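Local coordinates for protein D-aminopeptidase (Burkholderia sp. LK4, PDB 5TZB) that probably removes N-terminal residues, beta-amino acids among them, from short peptides, as an Ntn hydrolase of the beta-aminopeptidase type, at residues R22-G27 and V345-V350; I28-G33 and A201-A206; H117-V122 and P143-T148. One frame throughout, in Å; residues are numbered along the deposited sequence.

Contact 1: residues R22-G27 and V345-V350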
ATOM      1  N   ARG C  22     -31.078  15.337 -17.745  1.00 29.81           N
ATOM      2  CA  ARG C  22     -29.865  15.129 -16.946  1.00 28.77           C
ATOM      3  C   ARG C  22     -29.358  16.448 -16.355  1.00 30.09           C
ATOM      4  O   ARG C  22     -29.904  17.521 -16.656  1.00 31.20           O
ATOM      5  CB  ARG C  22     -28.767  14.468 -17.773  1.00 26.36           C
ATOM      6  CG  ARG C  22     -29.154  13.140 -18.391  1.00 25.09           C
ATOM      7  CD  ARG C  22     -28.021  12.632 -19.239  1.00 25.07           C
ATOM      8  NE  ARG C  22     -27.018  11.950 -18.417  1.00 24.52           N
ATOM      9  CZ  ARG C  22     -25.828  11.560 -18.862  1.00 25.08           C
ATOM     10  NH1 ARG C  22     -25.475  11.809 -20.115  1.00 25.68           N
ATOM     11  NH2 ARG C  22     -24.981  10.933 -18.055  1.00 24.11           N
ATOM     12  N   THR C  23     -28.319  16.368 -15.522  1.00 29.20           N
ATOM     13  CA  THR C  23     -27.826  17.528 -14.776  1.00 30.35           C
ATOM     14  C   THR C  23     -27.513  18.702 -15.686  1.00 30.74           C
ATOM     15  O   THR C  23     -27.984  19.817 -15.460  1.00 30.64           O
ATOM     16  CB  THR C  23     -26.556  17.183 -13.969  1.00 30.95           C
ATOM     17  OG1 THR C  23     -26.839  16.100 -13.074  1.00 32.11           O
ATOM     18  CG2 THR C  23     -26.075  18.380 -13.158  1.00 30.49           C
ATOM     19  N   ARG C  24     -26.737  18.427 -16.730  1.00 30.79           N
ATOM     20  CA  ARG C  24     -26.302  19.446 -17.675  1.00 31.91           C
ATOM     21  C   ARG C  24     -27.476  20.034 -18.478  1.00 33.96           C
ATOM     22  O   ARG C  24     -27.440  21.195 -18.898  1.00 34.47           O
ATOM     23  CB  ARG C  24     -25.254  18.849 -18.611  1.00 31.54           C
ATOM     24  CG  ARG C  24     -24.418  19.859 -19.360  1.00 31.67           C
ATOM     25  CD  ARG C  24     -23.215  19.180 -19.988  1.00 31.63           C
ATOM     26  NE  ARG C  24     -22.206  18.841 -18.997  1.00 31.92           N
ATOM     27  CZ  ARG C  24     -21.196  19.640 -18.680  1.00 31.87           C
ATOM     28  NH1 ARG C  24     -21.060  20.811 -19.292  1.00 31.73           N
ATOM     29  NH2 ARG C  24     -20.321  19.264 -17.763  1.00 31.57           N
ATOM     30  N   ASP C  25     -28.507  19.222 -18.703  1.00 34.69           N
ATOM     31  CA  ASP C  25     -29.692  19.663 -19.435  1.00 35.15           C
ATOM     32  C   ASP C  25     -30.486  20.669 -18.631  1.00 35.89           C
ATOM     33  O   ASP C  25     -31.317  21.395 -19.178  1.00 37.40           O
ATOM     34  CB  ASP C  25     -30.585  18.473 -19.794  1.00 35.98           C
ATOM     35  CG  ASP C  25     -29.872  17.442 -20.651  1.00 36.25           C
ATOM     36  OD1 ASP C  25     -29.134  17.846 -21.572  1.00 36.75           O
ATOM     37  OD2 ASP C  25     -30.029  16.227 -20.393  1.00 35.82           O
ATOM     38  N   LEU C  26     -30.240  20.701 -17.325  1.00 34.63           N
ATOM     39  CA  LEU C  26     -30.902  21.651 -16.444  1.00 34.73           C
ATOM     40  C   LEU C  26     -30.148  22.976 -16.417  1.00 35.45           C
ATOM     41  O   LEU C  26     -30.529  23.904 -15.706  1.00 36.24           O
ATOM     42  CB  LEU C  26     -31.004  21.087 -15.029  1.00 33.89           C
ATOM     43  CG  LEU C  26     -31.709  19.741 -14.894  1.00 34.16           C
ATOM     44  CD1 LEU C  26     -31.716  19.272 -13.442  1.00 33.60           C
ATOM     45  CD2 LEU C  26     -33.115  19.851 -15.451  1.00 36.35           C
ATOM     46  N   GLY C  27     -29.069  23.044 -17.190  1.00 35.60           N
ATOM     47  CA  GLY C  27     -28.209  24.212 -17.216  1.00 35.12           C
ATOM     48  C   GLY C  27     -27.186  24.189 -16.097  1.00 34.26           C
ATOM     49  O   GLY C  27     -26.440  25.148 -15.909  1.00 34.04           O
ATOM     50  N   VAL C 345     -16.376  12.051 -12.415  1.00 18.27           N
ATOM     51  CA  VAL C 345     -16.922  11.414 -11.222  1.00 17.63           C
ATOM     52  C   VAL C 345     -17.909  12.334 -10.504  1.00 18.83           C
ATOM     53  O   VAL C 345     -18.995  11.896 -10.098  1.00 19.72           O
ATOM     54  CB  VAL C 345     -15.800  11.001 -10.252  1.00 15.78           C
ATOM     55  CG1 VAL C 345     -16.382  10.575  -8.899  1.00 16.11           C
ATOM     56  CG2 VAL C 345     -14.974   9.897 -10.873  1.00 14.75           C
ATOM     57  N   GLU C 346     -17.541  13.606 -10.354  1.00 18.27           N
ATOM     58  CA  GLU C 346     -18.427  14.559  -9.701  1.00 19.74           C
ATOM     59  C   GLU C 346     -19.774  14.628 -10.440  1.00 19.62           C
ATOM     60  O   GLU C 346     -20.830  14.530  -9.815  1.00 18.82           O
ATOM     61  CB  GLU C 346     -17.779  15.952  -9.627  1.00 20.81           C
ATOM     62  CG  GLU C 346     -18.582  16.993  -8.835  1.00 22.13           C
ATOM     63  CD  GLU C 346     -17.904  18.360  -8.801  1.00 22.38           C
ATOM     64  OE1 GLU C 346     -16.762  18.465  -9.283  1.00 21.53           O
ATOM     65  OE2 GLU C 346     -18.518  19.336  -8.317  1.00 23.72           O
ATOM     66  N   GLU C 347     -19.741  14.784 -11.761  1.00 20.44           N
ATOM     67  CA  GLU C 347     -20.997  14.909 -12.514  1.00 21.88           C
ATOM     68  C   GLU C 347     -21.782  13.597 -12.556  1.00 21.98           C
ATOM     69  O   GLU C 347     -23.022  13.603 -12.557  1.00 22.94           O
ATOM     70  CB  GLU C 347     -20.751  15.396 -13.942  1.00 21.57           C
ATOM     71  CG  GLU C 347     -22.059  15.680 -14.687  1.00 23.02           C
ATOM     72  CD  GLU C 347     -21.857  16.345 -16.039  1.00 23.67           C
ATOM     73  OE1 GLU C 347     -20.714  16.723 -16.355  1.00 22.02           O
ATOM     74  OE2 GLU C 347     -22.861  16.515 -16.766  1.00 25.54           O
ATOM     75  N   ALA C 348     -21.059  12.483 -12.576  1.00 21.65           N
ATOM     76  CA  ALA C 348     -21.698  11.173 -12.611  1.00 20.32           C
ATOM     77  C   ALA C 348     -22.563  10.991 -11.370  1.00 18.65           C
ATOM     78  O   ALA C 348     -23.699  10.533 -11.462  1.00 17.72           O
ATOM     79  CB  ALA C 348     -20.653  10.075 -12.695  1.00 19.02           C
ATOM     80  N   ILE C 349     -22.026  11.391 -10.218  1.00 18.09           N
ATOM     81  CA  ILE C 349     -22.760  11.291  -8.961  1.00 18.43           C
ATOM     82  C   ILE C 349     -23.997  12.191  -8.984  1.00 19.27           C
ATOM     83  O   ILE C 349     -25.096  11.751  -8.632  1.00 20.81           O
ATOM     84  CB  ILE C 349     -21.865  11.658  -7.751  1.00 17.66           C
ATOM     85  CG1 ILE C 349     -20.737  10.627  -7.597  1.00 17.27           C
ATOM     86  CG2 ILE C 349     -22.703  11.724  -6.473  1.00 18.50           C
ATOM     87  CD1 ILE C 349     -19.610  11.067  -6.678  1.00 14.77           C
ATOM     88  N   VAL C 350     -23.840  13.444  -9.404  1.00 18.89           N
ATOM     89  CA  VAL C 350     -24.998  14.343  -9.445  1.00 19.83           C
ATOM     90  C   VAL C 350     -26.023  13.823 -10.466  1.00 20.94           C
ATOM     91  O   VAL C 350     -27.235  13.911 -10.236  1.00 21.17           O
ATOM     92  CB  VAL C 350     -24.592  15.799  -9.763  1.00 20.85           C
ATOM     93  CG1 VAL C 350     -25.813  16.718  -9.718  1.00 21.83           C
ATOM     94  CG2 VAL C 350     -23.552  16.289  -8.757  1.00 20.41           C
TER
HETATM   95  O   HOH W   1     -25.385  16.034 -16.884  1.00 20.28           O

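Contact 2: residues I28-G33 and A201-A206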
ATOM      1  N   ILE C  28     -27.122  23.072 -15.374  1.00 33.43           N
ATOM      2  CA  ILE C  28     -26.142  22.925 -14.307  1.00 33.91           C
ATOM      3  C   ILE C  28     -24.870  22.341 -14.870  1.00 34.72           C
ATOM      4  O   ILE C  28     -24.840  21.185 -15.283  1.00 33.86           O
ATOM      5  CB  ILE C  28     -26.640  22.010 -13.173  1.00 33.69           C
ATOM      6  CG1 ILE C  28     -27.981  22.505 -12.634  1.00 33.76           C
ATOM      7  CG2 ILE C  28     -25.595  21.934 -12.063  1.00 33.17           C
ATOM      8  CD1 ILE C  28     -28.695  21.476 -11.791  1.00 33.75           C
ATOM      9  N   ARG C  29     -23.810  23.142 -14.861  1.00 35.72           N
ATOM     10  CA  ARG C  29     -22.551  22.716 -15.435  1.00 36.43           C
ATOM     11  C   ARG C  29     -21.551  22.408 -14.333  1.00 33.60           C
ATOM     12  O   ARG C  29     -21.232  23.268 -13.518  1.00 33.08           O
ATOM     13  CB  ARG C  29     -22.003  23.793 -16.357  1.00 40.73           C
ATOM     14  CG  ARG C  29     -22.715  23.912 -17.693  1.00 45.56           C
ATOM     15  CD  ARG C  29     -22.080  25.010 -18.545  1.00 49.37           C
ATOM     16  NE  ARG C  29     -20.679  24.696 -18.848  1.00 52.25           N
ATOM     17  CZ  ARG C  29     -19.625  25.151 -18.167  1.00 53.50           C
ATOM     18  NH1 ARG C  29     -19.794  25.949 -17.115  1.00 54.29           N
ATOM     19  NH2 ARG C  29     -18.399  24.791 -18.533  1.00 52.82           N
ATOM     20  N   ILE C  30     -21.044  21.182 -14.336  1.00 31.81           N
ATOM     21  CA  ILE C  30     -20.075  20.731 -13.346  1.00 30.08           C
ATOM     22  C   ILE C  30     -18.655  20.867 -13.863  1.00 29.05           C
ATOM     23  O   ILE C  30     -18.325  20.328 -14.918  1.00 29.02           O
ATOM     24  CB  ILE C  30     -20.296  19.246 -12.959  1.00 31.09           C
ATOM     25  CG1 ILE C  30     -21.718  19.002 -12.428  1.00 31.47           C
ATOM     26  CG2 ILE C  30     -19.241  18.806 -11.958  1.00 30.23           C
ATOM     27  CD1 ILE C  30     -22.027  19.695 -11.139  1.00 31.67           C
ATOM     28  N   GLY C  31     -17.827  21.607 -13.136  1.00 28.32           N
ATOM     29  CA  GLY C  31     -16.450  21.791 -13.532  1.00 28.42           C
ATOM     30  C   GLY C  31     -16.351  22.621 -14.796  1.00 29.30           C
ATOM     31  O   GLY C  31     -17.320  23.275 -15.202  1.00 29.84           O
ATOM     32  N   LEU C  32     -15.187  22.577 -15.439  1.00 28.89           N
ATOM     33  CA  LEU C  32     -14.935  23.439 -16.588  1.00 28.98           C
ATOM     34  C   LEU C  32     -14.729  22.705 -17.920  1.00 27.28           C
ATOM     35  O   LEU C  32     -14.658  23.345 -18.981  1.00 27.38           O
ATOM     36  CB  LEU C  32     -13.729  24.334 -16.295  1.00 29.97           C
ATOM     37  CG  LEU C  32     -13.979  25.357 -15.187  1.00 31.86           C
ATOM     38  CD1 LEU C  32     -12.678  25.834 -14.554  1.00 33.23           C
ATOM     39  CD2 LEU C  32     -14.774  26.520 -15.743  1.00 31.83           C
ATOM     40  N   GLY C  33     -14.638  21.378 -17.876  1.00 25.58           N
ATOM     41  CA  GLY C  33     -14.292  20.590 -19.052  1.00 24.66           C
ATOM     42  C   GLY C  33     -15.485  20.348 -19.959  1.00 25.88           C
ATOM     43  O   GLY C  33     -16.614  20.723 -19.631  1.00 26.63           O
ATOM     44  N   ALA C 201     -20.721   9.974 -16.700  1.00 19.59           N
ATOM     45  CA  ALA C 201     -20.314  11.221 -17.348  1.00 18.81           C
ATOM     46  C   ALA C 201     -18.964  11.030 -18.030  1.00 18.73           C
ATOM     47  O   ALA C 201     -18.276  10.035 -17.794  1.00 16.72           O
ATOM     48  CB  ALA C 201     -20.231  12.374 -16.340  1.00 19.27           C
ATOM     49  N   SER C 202     -18.595  11.985 -18.877  1.00 18.76           N
ATOM     50  CA  SER C 202     -17.310  11.951 -19.551  1.00 18.10           C
ATOM     51  C   SER C 202     -16.749  13.336 -19.817  1.00 18.53           C
ATOM     52  O   SER C 202     -17.470  14.347 -19.758  1.00 19.76           O
ATOM     53  CB  SER C 202     -17.425  11.185 -20.871  1.00 17.82           C
ATOM     54  OG  SER C 202     -18.191  11.927 -21.800  1.00 18.39           O
ATOM     55  N   ARG C 203     -15.457  13.370 -20.122  1.00 17.79           N
ATOM     56  CA  ARG C 203     -14.770  14.592 -20.525  1.00 18.51           C
ATOM     57  C   ARG C 203     -13.834  14.274 -21.684  1.00 19.90           C
ATOM     58  O   ARG C 203     -13.192  13.212 -21.708  1.00 19.17           O
ATOM     59  CB  ARG C 203     -13.974  15.178 -19.358  1.00 18.59           C
ATOM     60  CG  ARG C 203     -14.809  15.691 -18.203  1.00 19.45           C
ATOM     61  CD  ARG C 203     -15.551  16.965 -18.558  1.00 20.92           C
ATOM     62  NE  ARG C 203     -16.245  17.550 -17.408  1.00 22.76           N
ATOM     63  CZ  ARG C 203     -17.476  17.220 -17.027  1.00 24.65           C
ATOM     64  NH1 ARG C 203     -18.160  16.305 -17.706  1.00 25.18           N
ATOM     65  NH2 ARG C 203     -18.032  17.810 -15.970  1.00 25.76           N
ATOM     66  N   VAL C 204     -13.737  15.198 -22.631  1.00 20.54           N
ATOM     67  CA  VAL C 204     -12.821  15.041 -23.752  1.00 20.28           C
ATOM     68  C   VAL C 204     -11.740  16.108 -23.648  1.00 20.66           C
ATOM     69  O   VAL C 204     -12.049  17.290 -23.557  1.00 21.77           O
ATOM     70  CB  VAL C 204     -13.549  15.189 -25.116  1.00 24.70           C
ATOM     71  CG1 VAL C 204     -12.560  15.058 -26.269  1.00 24.17           C
ATOM     72  CG2 VAL C 204     -14.676  14.165 -25.260  1.00 24.54           C
ATOM     73  N   LEU C 205     -10.477  15.707 -23.677  1.00 20.81           N
ATOM     74  CA  LEU C 205      -9.394  16.687 -23.640  1.00 22.18           C
ATOM     75  C   LEU C 205      -9.235  17.340 -25.003  1.00 22.87           C
ATOM     76  O   LEU C 205      -9.623  16.770 -26.029  1.00 21.87           O
ATOM     77  CB  LEU C 205      -8.074  16.038 -23.232  1.00 22.22           C
ATOM     78  CG  LEU C 205      -8.010  15.345 -21.877  1.00 23.38           C
ATOM     79  CD1 LEU C 205      -6.569  15.048 -21.449  1.00 22.07           C
ATOM     80  CD2 LEU C 205      -8.734  16.161 -20.845  1.00 25.28           C
ATOM     81  N   ALA C 206      -8.683  18.545 -25.010  1.00 24.84           N
ATOM     82  CA  ALA C 206      -8.393  19.246 -26.262  1.00 26.26           C
ATOM     83  C   ALA C 206      -7.257  18.563 -27.026  1.00 25.53           C
ATOM     84  O   ALA C 206      -6.490  17.785 -26.460  1.00 23.96           O
ATOM     85  CB  ALA C 206      -8.051  20.704 -25.995  1.00 26.85           C
TER

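Contact 3: residues H117-V122 and P143-T148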
ATOM      1  N   HIS C 117     -24.636  -8.820  -0.949  1.00 18.54           N
ATOM      2  CA  HIS C 117     -24.811 -10.244  -0.718  1.00 20.46           C
ATOM      3  C   HIS C 117     -24.926 -11.065  -2.006  1.00 21.73           C
ATOM      4  O   HIS C 117     -25.123 -12.274  -1.961  1.00 23.37           O
ATOM      5  CB  HIS C 117     -26.026 -10.465   0.186  1.00 20.87           C
ATOM      6  CG  HIS C 117     -25.796 -10.009   1.595  1.00 20.93           C
ATOM      7  ND1 HIS C 117     -26.767 -10.053   2.572  1.00 21.66           N
ATOM      8  CD2 HIS C 117     -24.682  -9.522   2.194  1.00 20.69           C
ATOM      9  CE1 HIS C 117     -26.271  -9.592   3.707  1.00 21.34           C
ATOM     10  NE2 HIS C 117     -25.003  -9.267   3.505  1.00 21.42           N
ATOM     11  N   SER C 118     -24.758 -10.413  -3.145  1.00 20.97           N
ATOM     12  CA  SER C 118     -24.851 -11.098  -4.425  1.00 20.63           C
ATOM     13  C   SER C 118     -23.520 -11.150  -5.189  1.00 20.50           C
ATOM     14  O   SER C 118     -23.468 -11.661  -6.313  1.00 21.55           O
ATOM     15  CB  SER C 118     -25.918 -10.416  -5.296  1.00 20.15           C
ATOM     16  OG  SER C 118     -27.196 -10.480  -4.692  1.00 20.60           O
ATOM     17  N   VAL C 119     -22.456 -10.617  -4.596  1.00 18.87           N
ATOM     18  CA  VAL C 119     -21.160 -10.533  -5.280  1.00 19.19           C
ATOM     19  C   VAL C 119     -20.621 -11.884  -5.763  1.00 19.49           C
ATOM     20  O   VAL C 119     -20.171 -12.005  -6.904  1.00 16.20           O
ATOM     21  CB  VAL C 119     -20.106  -9.862  -4.380  1.00 18.63           C
ATOM     22  CG1 VAL C 119     -18.665 -10.022  -4.976  1.00 16.60           C
ATOM     23  CG2 VAL C 119     -20.463  -8.383  -4.180  1.00 18.49           C
ATOM     24  N   GLY C 120     -20.674 -12.898  -4.904  1.00 19.31           N
ATOM     25  CA  GLY C 120     -20.169 -14.205  -5.266  1.00 18.62           C
ATOM     26  C   GLY C 120     -20.902 -14.870  -6.423  1.00 19.95           C
ATOM     27  O   GLY C 120     -20.273 -15.423  -7.342  1.00 18.88           O
ATOM     28  N   ALA C 121     -22.234 -14.823  -6.379  1.00 20.39           N
ATOM     29  CA  ALA C 121     -23.044 -15.422  -7.434  1.00 21.32           C
ATOM     30  C   ALA C 121     -22.751 -14.723  -8.772  1.00 21.62           C
ATOM     31  O   ALA C 121     -22.620 -15.376  -9.803  1.00 21.80           O
ATOM     32  CB  ALA C 121     -24.541 -15.343  -7.087  1.00 20.69           C
ATOM     33  N   VAL C 122     -22.640 -13.400  -8.741  1.00 20.84           N
ATOM     34  CA  VAL C 122     -22.315 -12.629  -9.938  1.00 20.53           C
ATOM     35  C   VAL C 122     -20.914 -12.951 -10.448  1.00 20.04           C
ATOM     36  O   VAL C 122     -20.706 -13.142 -11.656  1.00 19.21           O
ATOM     37  CB  VAL C 122     -22.439 -11.102  -9.678  1.00 18.85           C
ATOM     38  CG1 VAL C 122     -21.786 -10.296 -10.806  1.00 18.00           C
ATOM     39  CG2 VAL C 122     -23.924 -10.714  -9.469  1.00 18.80           C
ATOM     40  N   PRO C 143     -12.928 -12.395 -12.392  1.00 15.03           N
ATOM     41  CA  PRO C 143     -13.777 -11.225 -12.689  1.00 15.86           C
ATOM     42  C   PRO C 143     -13.784 -10.146 -11.590  1.00 16.40           C
ATOM     43  O   PRO C 143     -13.642 -10.445 -10.401  1.00 15.56           O
ATOM     44  CB  PRO C 143     -15.176 -11.831 -12.850  1.00 16.33           C
ATOM     45  CG  PRO C 143     -14.939 -13.329 -13.097  1.00 17.16           C
ATOM     46  CD  PRO C 143     -13.701 -13.643 -12.319  1.00 16.10           C
ATOM     47  N   VAL C 144     -13.941  -8.891 -12.000  1.00 16.26           N
ATOM     48  CA  VAL C 144     -14.038  -7.796 -11.050  1.00 15.85           C
ATOM     49  C   VAL C 144     -15.502  -7.508 -10.753  1.00 16.68           C
ATOM     50  O   VAL C 144     -16.260  -7.118 -11.640  1.00 17.41           O
ATOM     51  CB  VAL C 144     -13.349  -6.509 -11.566  1.00 15.81           C
ATOM     52  CG1 VAL C 144     -13.582  -5.337 -10.582  1.00 15.17           C
ATOM     53  CG2 VAL C 144     -11.836  -6.748 -11.778  1.00 15.11           C
ATOM     54  N   VAL C 145     -15.905  -7.720  -9.506  1.00 16.49           N
ATOM     55  CA  VAL C 145     -17.268  -7.436  -9.097  1.00 17.17           C
ATOM     56  C   VAL C 145     -17.188  -6.533  -7.882  1.00 18.14           C
ATOM     57  O   VAL C 145     -16.393  -6.785  -6.970  1.00 16.87           O
ATOM     58  CB  VAL C 145     -18.068  -8.709  -8.774  1.00 17.77           C
ATOM     59  CG1 VAL C 145     -19.508  -8.356  -8.390  1.00 18.02           C
ATOM     60  CG2 VAL C 145     -18.070  -9.645  -9.970  1.00 17.35           C
ATOM     61  N   MET C 146     -17.959  -5.444  -7.904  1.00 18.95           N
ATOM     62  CA  MET C 146     -17.985  -4.499  -6.798  1.00 17.58           C
ATOM     63  C   MET C 146     -19.427  -4.323  -6.361  1.00 18.14           C
ATOM     64  O   MET C 146     -20.336  -4.784  -7.049  1.00 18.48           O
ATOM     65  CB  MET C 146     -17.337  -3.181  -7.211  1.00 16.83           C
ATOM     66  CG  MET C 146     -15.837  -3.336  -7.494  1.00 17.50           C
ATOM     67  SD  MET C 146     -15.038  -1.825  -8.050  1.00 23.65           S
ATOM     68  CE  MET C 146     -15.602  -1.775  -9.750  1.00 22.48           C
ATOM     69  N   GLU C 147     -19.647  -3.671  -5.218  1.00 17.36           N
ATOM     70  CA  GLU C 147     -20.977  -3.647  -4.635  1.00 17.66           C
ATOM     71  C   GLU C 147     -21.264  -2.417  -3.789  1.00 17.97           C
ATOM     72  O   GLU C 147     -20.343  -1.743  -3.329  1.00 17.66           O
ATOM     73  CB  GLU C 147     -21.194  -4.894  -3.767  1.00 18.02           C
ATOM     74  CG  GLU C 147     -20.185  -5.071  -2.630  1.00 17.51           C
ATOM     75  CD  GLU C 147     -20.456  -4.170  -1.411  1.00 18.56           C
ATOM     76  OE1 GLU C 147     -21.619  -3.753  -1.193  1.00 18.54           O
ATOM     77  OE2 GLU C 147     -19.493  -3.890  -0.666  1.00 18.34           O
ATOM     78  N   THR C 148     -22.549  -2.143  -3.588  1.00 17.97           N
ATOM     79  CA  THR C 148     -23.000  -1.271  -2.506  1.00 18.56           C
ATOM     80  C   THR C 148     -24.222  -1.944  -1.838  1.00 18.39           C
ATOM     81  O   THR C 148     -24.773  -2.916  -2.365  1.00 18.19           O
ATOM     82  CB  THR C 148     -23.334   0.151  -3.012  1.00 19.34           C
ATOM     83  OG1 THR C 148     -24.325   0.065  -4.036  1.00 20.11           O
ATOM     84  CG2 THR C 148     -22.075   0.833  -3.597  1.00 19.41           C
TER

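Contact 1: residues R22-G27 and V345-V350
R24 and E347 form the charged half of this contact, a bidentate salt bridge in which the arginine offers NE and one terminal nitrogen side-on and each carboxylate oxygen takes one of them. The two bonds are unequal. R24 NH2 reaches E347 OE1 at 2.9 Å with a nearly straight N-H...O angle of 176°, whereas R24 NE lies 3.3 Å from E347 OE2. Both oxygens are met on their syn sides, yet the grip is twisted: the guanidinium and carboxylate planes stand 39° apart, OE1 lying in the arginine plane and OE2 tilted from it. The glutamate is extended beyond CG, while R24 bends at chi3 (-74°), turning NE and NH2 toward it.

Water 1 adds a second link, accepting from R24 N at 2.8 Å and donating to E347 OE2 at 2.6 Å. E347 has further partners, R203 at OE1 and N39 at OE2, so its buried carboxylate is enclosed by donors and would be expected to stay ionised.

In fold terms, the N-terminal loop ahead of strand 48-56 is fastened here to helix 331-355, with 317 residues of chain between the two segments. The loop turns through a short 3-10 turn that includes D25 and L26, and D25 OD2 accepts from R22 N at 3.0 Å.

Van der Waals packing lies one helical turn farther on, where V350 lies across T23. V350 CG1 touches T23 OG1 at 3.6 Å and the methyl T23 CG2 at 3.8 Å, and the threonine hydroxyl finds its polar partner in N351 of the same helix.

Contact 2: residues I28-G33 and A201-A206
R203 reaches from strand 197-204 to I30 and G33, two residues of the loop 28-33, and supplies nearly all of the second segment's share of this buried contact. Taken in order, A201 comes first and is held by backbone bonding to A216 of the neighbouring strand 213-220. S202 contributes through its backbone: its carbonyl O accepts from R203 NH1 at 2.9 Å, the donor sitting 44° above the carbonyl plane. This bond ties the guanidinium back to its own strand.

At R203 the chain comes closest, its CA lying 6.2 Å from the CA of G33. With CG beside the backbone N and a bend at chi2 (-71°), the arginine folds over so that CD rests 3.7 Å from G33 C, and NE also passes close to that carbonyl group. Farther out, NH2 lies 2.7 Å from I30 O. The oxygen is near the guanidinium plane, but the N-H...O angle of 123° makes the bond weak despite its short length. The stronger partners are acidic: E343 receives NE and E347 receives NH1, both from helix 331-355. E343 also accepts from the backbone N of L32 and G33, so one carboxylate positions both the arginine and the loop. After R203, V204 bonds through its backbone to T34, just beyond the loop.

The arrangement is that of a buried arginine where strand 197-204, helix 331-355 and the N-terminal loop meet in the Ntn-hydrolase fold of this S58 peptidase, its charge probably balanced by E343 and E347, which also offset the nearby R24.

Contact 3: residues H117-V122 and P143-T148
V119 lays its two methyl groups over V145 and E147, with CG1 against V145 CG1 at 3.9 Å and CG2 against E147 CB at 3.6 Å. The pairing belongs to a beta-alpha-beta unit: strand 111-115 leads into helix 119-129, which packs back on strand 144-148, and the two strands run parallel and adjacent in a mixed sheet. V119 stands in the first turn of the helix and V122 one turn on, where V122 N bonds to S118 O.

V122 meets the same strand residue obliquely, its CG1 lying 3.8 Å from V145 CG1 and 3.9 Å from V145 CG2. V145 CG1 is therefore touched by CG1 of both helix valines. In V119 and V122 alike CG1 is anti to the backbone N (chi1 169° and 166°), which brings CG1 to V145, while in V119 the other methyl, CG2, faces E147. The side chains of V119 and V145 run antiparallel past one another, whereas E147 lies across V119.

The same helix end also meets a neighbouring subunit: its D124 accepts from G120 N and A121 N, and its R123 packs on V119, so the contact adjoins a subunit interface. E147 contributes only its aliphatic part here; its carboxylate is taken by T116 and by the backbone N of D94. The bend at chi2 carries that carboxylate on toward T116, while chi1 of 58° sets E147 CG 3.7 Å from V119 CG2.

All three contacts are buried, but their chemistry differs sharply. Contacts 1 and 2 are neighbours with centres about 10 Å apart, and both anchor the N-terminal loop: contact 1 to helix 331-355, contact 2 to strand 197-204. They share one polar network, since E347 of the first forms a salt bridge to R203 of the second (OE1 to NH1, 2.9 Å), placing R24 and R203 about a common carboxylate. Contact 3 lies across the chain's centre, about 27 Å from contact 1 and 30 Å from contact 2, centre to centre. It joins sequence-near elements of one beta-alpha-beta unit by aliphatic packing alone; contact 1 uses a salt bridge, contact 2 an arginine on backbone carbonyls whose charge is met from the helix.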